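Local coordinates for protein Crov588 (Cafeteriavirus, PDB 6NYR) that is of unknown function but folds into a circular leucine-rich repeat solenoid built from FNIP repeats, an architecture that in other proteins often serves binding, at residues F302-N307 and F324-N329. Residues are numbered along the deposited sequence; the frame is centred on the assembly and turned at random.
Sequences FGNNFN and FGDDFN
The equivalent loops 302-307 and 324-329 run alongside each other, CA atoms 5.1 Å apart at Phe-302 and Phe-324, and Phe-306 N donates a hydrogen bond to Gly-303 O, closing a type I beta turn in the first. Asn-304 and Asp-326 run next to each other, pointing the same way, with amide and carboxylate planes stacked 1° apart. Asn-304 OD1 accepts Asp-326 N at 3.2 Å, the donor lying close to the carbonyl plane. Asn-307 uses its side-chain oxygen differently: OD1 takes Asn-329 N at 2.8 Å with an N-H...O angle of 157°, but from above the carbonyl plane. Its CG stands anti to the backbone N (chi1 -167°), which carries the amide across to the next loop, where Gln-330 NE2 gives OD1 a second donor. Behind these polar groups the phenylalanines are buried. Phe-302 CD2 meets Phe-324 CD1 at 3.7 Å, the rings almost parallel but displaced, with little of one over the other, and Phe-306 CD2 touches Phe-328 CD1 at 3.8 Å. Within each loop the two rings also meet: Phe-306 CE2 lies over the centre of the Phe-302 ring, 3.5 Å above its plane. The same asparagine pattern continues both ways, Asn-285 OD1 accepting Asn-307 N and Asn-329 OD1 accepting Asn-351 N. The contact thus joins successive solenoid coils just after parallel strands 299-301 and 321-323, with strand 343-345 next in the series.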
ATOM      1  N   PHE A 302       7.021  -1.795  22.160  1.00 44.58           N
ATOM      2  CA  PHE A 302       7.177  -3.063  22.852  1.00 44.18           C
ATOM      3  C   PHE A 302       6.680  -4.206  21.966  1.00 45.75           C
ATOM      4  O   PHE A 302       5.839  -4.030  21.084  1.00 47.32           O
ATOM      5  CB  PHE A 302       6.412  -3.076  24.181  1.00 43.42           C
ATOM      6  CG  PHE A 302       7.040  -2.240  25.252  1.00 45.16           C
ATOM      7  CD1 PHE A 302       8.195  -2.661  25.890  1.00 47.10           C
ATOM      8  CD2 PHE A 302       6.471  -1.034  25.629  1.00 45.78           C
ATOM      9  CE1 PHE A 302       8.776  -1.888  26.878  1.00 46.80           C
ATOM     10  CE2 PHE A 302       7.052  -0.258  26.617  1.00 46.32           C
ATOM     11  CZ  PHE A 302       8.205  -0.691  27.241  1.00 47.27           C
ATOM     12  N   GLY A 303       7.201  -5.409  22.242  1.00 47.87           N
ATOM     13  CA  GLY A 303       6.764  -6.611  21.566  1.00 45.89           C
ATOM     14  C   GLY A 303       5.548  -7.238  22.230  1.00 45.46           C
ATOM     15  O   GLY A 303       5.098  -6.820  23.294  1.00 41.96           O
ATOM     16  N   ASN A 304       5.045  -8.302  21.600  1.00 47.34           N
ATOM     17  CA  ASN A 304       3.738  -8.833  21.977  1.00 47.60           C
ATOM     18  C   ASN A 304       3.736  -9.415  23.385  1.00 46.65           C
ATOM     19  O   ASN A 304       2.687  -9.426  24.036  1.00 45.42           O
ATOM     20  CB  ASN A 304       3.283  -9.877  20.956  1.00 47.53           C
ATOM     21  CG  ASN A 304       2.800  -9.247  19.659  1.00 46.79           C
ATOM     22  OD1 ASN A 304       2.153  -8.195  19.673  1.00 47.50           O
ATOM     23  ND2 ASN A 304       3.103  -9.888  18.535  1.00 43.69           N
ATOM     24  N   ASN A 305       4.877  -9.901  23.879  1.00 45.91           N
ATOM     25  CA  ASN A 305       4.906 -10.536  25.190  1.00 44.99           C
ATOM     26  C   ASN A 305       5.207  -9.581  26.342  1.00 45.92           C
ATOM     27  O   ASN A 305       5.005  -9.957  27.503  1.00 44.03           O
ATOM     28  CB  ASN A 305       5.948 -11.662  25.232  1.00 44.06           C
ATOM     29  CG  ASN A 305       5.558 -12.851  24.395  1.00 44.31           C
ATOM     30  OD1 ASN A 305       4.517 -12.849  23.737  1.00 43.33           O
ATOM     31  ND2 ASN A 305       6.399 -13.882  24.407  1.00 44.44           N
ATOM     32  N   PHE A 306       5.678  -8.366  26.070  1.00 47.58           N
ATOM     33  CA  PHE A 306       6.048  -7.475  27.163  1.00 46.11           C
ATOM     34  C   PHE A 306       4.846  -7.190  28.055  1.00 48.25           C
ATOM     35  O   PHE A 306       3.788  -6.772  27.576  1.00 50.97           O
ATOM     36  CB  PHE A 306       6.608  -6.157  26.636  1.00 45.26           C
ATOM     37  CG  PHE A 306       6.964  -5.187  27.722  1.00 44.41           C
ATOM     38  CD1 PHE A 306       8.182  -5.280  28.376  1.00 45.94           C
ATOM     39  CD2 PHE A 306       6.075  -4.194  28.105  1.00 44.99           C
ATOM     40  CE1 PHE A 306       8.511  -4.398  29.382  1.00 46.50           C
ATOM     41  CE2 PHE A 306       6.401  -3.308  29.113  1.00 46.27           C
ATOM     42  CZ  PHE A 306       7.622  -3.410  29.752  1.00 47.43           C
ATOM     43  N   ASN A 307       5.014  -7.400  29.360  1.00 45.16           N
ATOM     44  CA  ASN A 307       3.922  -7.180  30.299  1.00 46.72           C
ATOM     45  C   ASN A 307       4.460  -6.922  31.701  1.00 46.10           C
ATOM     46  O   ASN A 307       3.957  -7.480  32.680  1.00 46.95           O
ATOM     47  CB  ASN A 307       2.971  -8.381  30.306  1.00 44.23           C
ATOM     48  CG  ASN A 307       1.662  -8.088  31.025  1.00 45.09           C
ATOM     49  OD1 ASN A 307       1.316  -6.932  31.261  1.00 43.17           O
ATOM     50  ND2 ASN A 307       0.925  -9.141  31.369  1.00 50.15           N
ATOM     51  N   PHE A 324       2.269  -0.357  22.698  1.00 46.77           N
ATOM     52  CA  PHE A 324       2.294  -1.599  23.453  1.00 42.91           C
ATOM     53  C   PHE A 324       1.946  -2.769  22.543  1.00 42.35           C
ATOM     54  O   PHE A 324       1.282  -2.619  21.513  1.00 41.95           O
ATOM     55  CB  PHE A 324       1.318  -1.542  24.633  1.00 42.93           C
ATOM     56  CG  PHE A 324       1.797  -0.696  25.777  1.00 44.02           C
ATOM     57  CD1 PHE A 324       2.846  -1.119  26.579  1.00 43.93           C
ATOM     58  CD2 PHE A 324       1.198   0.524  26.053  1.00 45.37           C
ATOM     59  CE1 PHE A 324       3.287  -0.341  27.634  1.00 44.26           C
ATOM     60  CE2 PHE A 324       1.639   1.306  27.107  1.00 44.39           C
ATOM     61  CZ  PHE A 324       2.682   0.870  27.898  1.00 43.94           C
ATOM     62  N   GLY A 325       2.398  -3.952  22.951  1.00 44.51           N
ATOM     63  CA  GLY A 325       2.110  -5.174  22.239  1.00 38.86           C
ATOM     64  C   GLY A 325       0.880  -5.869  22.780  1.00 39.43           C
ATOM     65  O   GLY A 325       0.119  -5.329  23.585  1.00 39.40           O
ATOM     66  N   ASP A 326       0.694  -7.107  22.316  1.00 42.07           N
ATOM     67  CA  ASP A 326      -0.521  -7.857  22.612  1.00 41.88           C
ATOM     68  C   ASP A 326      -0.742  -8.021  24.112  1.00 39.31           C
ATOM     69  O   ASP A 326      -1.867  -7.875  24.604  1.00 38.05           O
ATOM     70  CB  ASP A 326      -0.451  -9.229  21.940  1.00 43.39           C
ATOM     71  CG  ASP A 326      -0.618  -9.158  20.440  1.00 46.03           C
ATOM     72  OD1 ASP A 326      -1.267  -8.207  19.951  1.00 57.25           O
ATOM     73  OD2 ASP A 326      -0.101 -10.064  19.749  1.00 49.67           O
ATOM     74  N   ASP A 327       0.312  -8.372  24.849  1.00 41.07           N
ATOM     75  CA  ASP A 327       0.148  -8.896  26.199  1.00 45.50           C
ATOM     76  C   ASP A 327       0.092  -7.837  27.295  1.00 46.22           C
ATOM     77  O   ASP A 327      -0.319  -8.162  28.417  1.00 46.44           O
ATOM     78  CB  ASP A 327       1.290  -9.873  26.528  1.00 46.02           C
ATOM     79  CG  ASP A 327       1.148 -11.199  25.816  1.00 45.52           C
ATOM     80  OD1 ASP A 327       0.218 -11.327  24.992  1.00 45.31           O
ATOM     81  OD2 ASP A 327       1.964 -12.112  26.072  1.00 45.15           O
ATOM     82  N   PHE A 328       0.481  -6.594  27.019  1.00 43.14           N
ATOM     83  CA  PHE A 328       0.605  -5.623  28.096  1.00 44.85           C
ATOM     84  C   PHE A 328      -0.749  -5.341  28.739  1.00 45.27           C
ATOM     85  O   PHE A 328      -1.714  -4.998  28.053  1.00 45.72           O
ATOM     86  CB  PHE A 328       1.213  -4.319  27.587  1.00 45.16           C
ATOM     87  CG  PHE A 328       1.458  -3.310  28.670  1.00 41.41           C
ATOM     88  CD1 PHE A 328       2.624  -3.348  29.419  1.00 42.29           C
ATOM     89  CD2 PHE A 328       0.510  -2.341  28.959  1.00 42.30           C
ATOM     90  CE1 PHE A 328       2.848  -2.422  30.421  1.00 41.89           C
ATOM     91  CE2 PHE A 328       0.733  -1.418  29.968  1.00 44.69           C
ATOM     92  CZ  PHE A 328       1.904  -1.462  30.695  1.00 42.27           C
ATOM     93  N   ASN A 329      -0.813  -5.470  30.067  1.00 44.45           N
ATOM     94  CA  ASN A 329      -2.049  -5.225  30.798  1.00 45.84           C
ATOM     95  C   ASN A 329      -1.735  -4.858  32.241  1.00 48.53           C
ATOM     96  O   ASN A 329      -2.354  -5.400  33.169  1.00 48.75           O
ATOM     97  CB  ASN A 329      -2.953  -6.461  30.758  1.00 45.36           C
ATOM     98  CG  ASN A 329      -4.378  -6.149  31.163  1.00 44.17           C
ATOM     99  OD1 ASN A 329      -4.818  -5.004  31.088  1.00 42.51           O
ATOM    100  ND2 ASN A 329      -5.103  -7.169  31.611  1.00 48.69           N
TER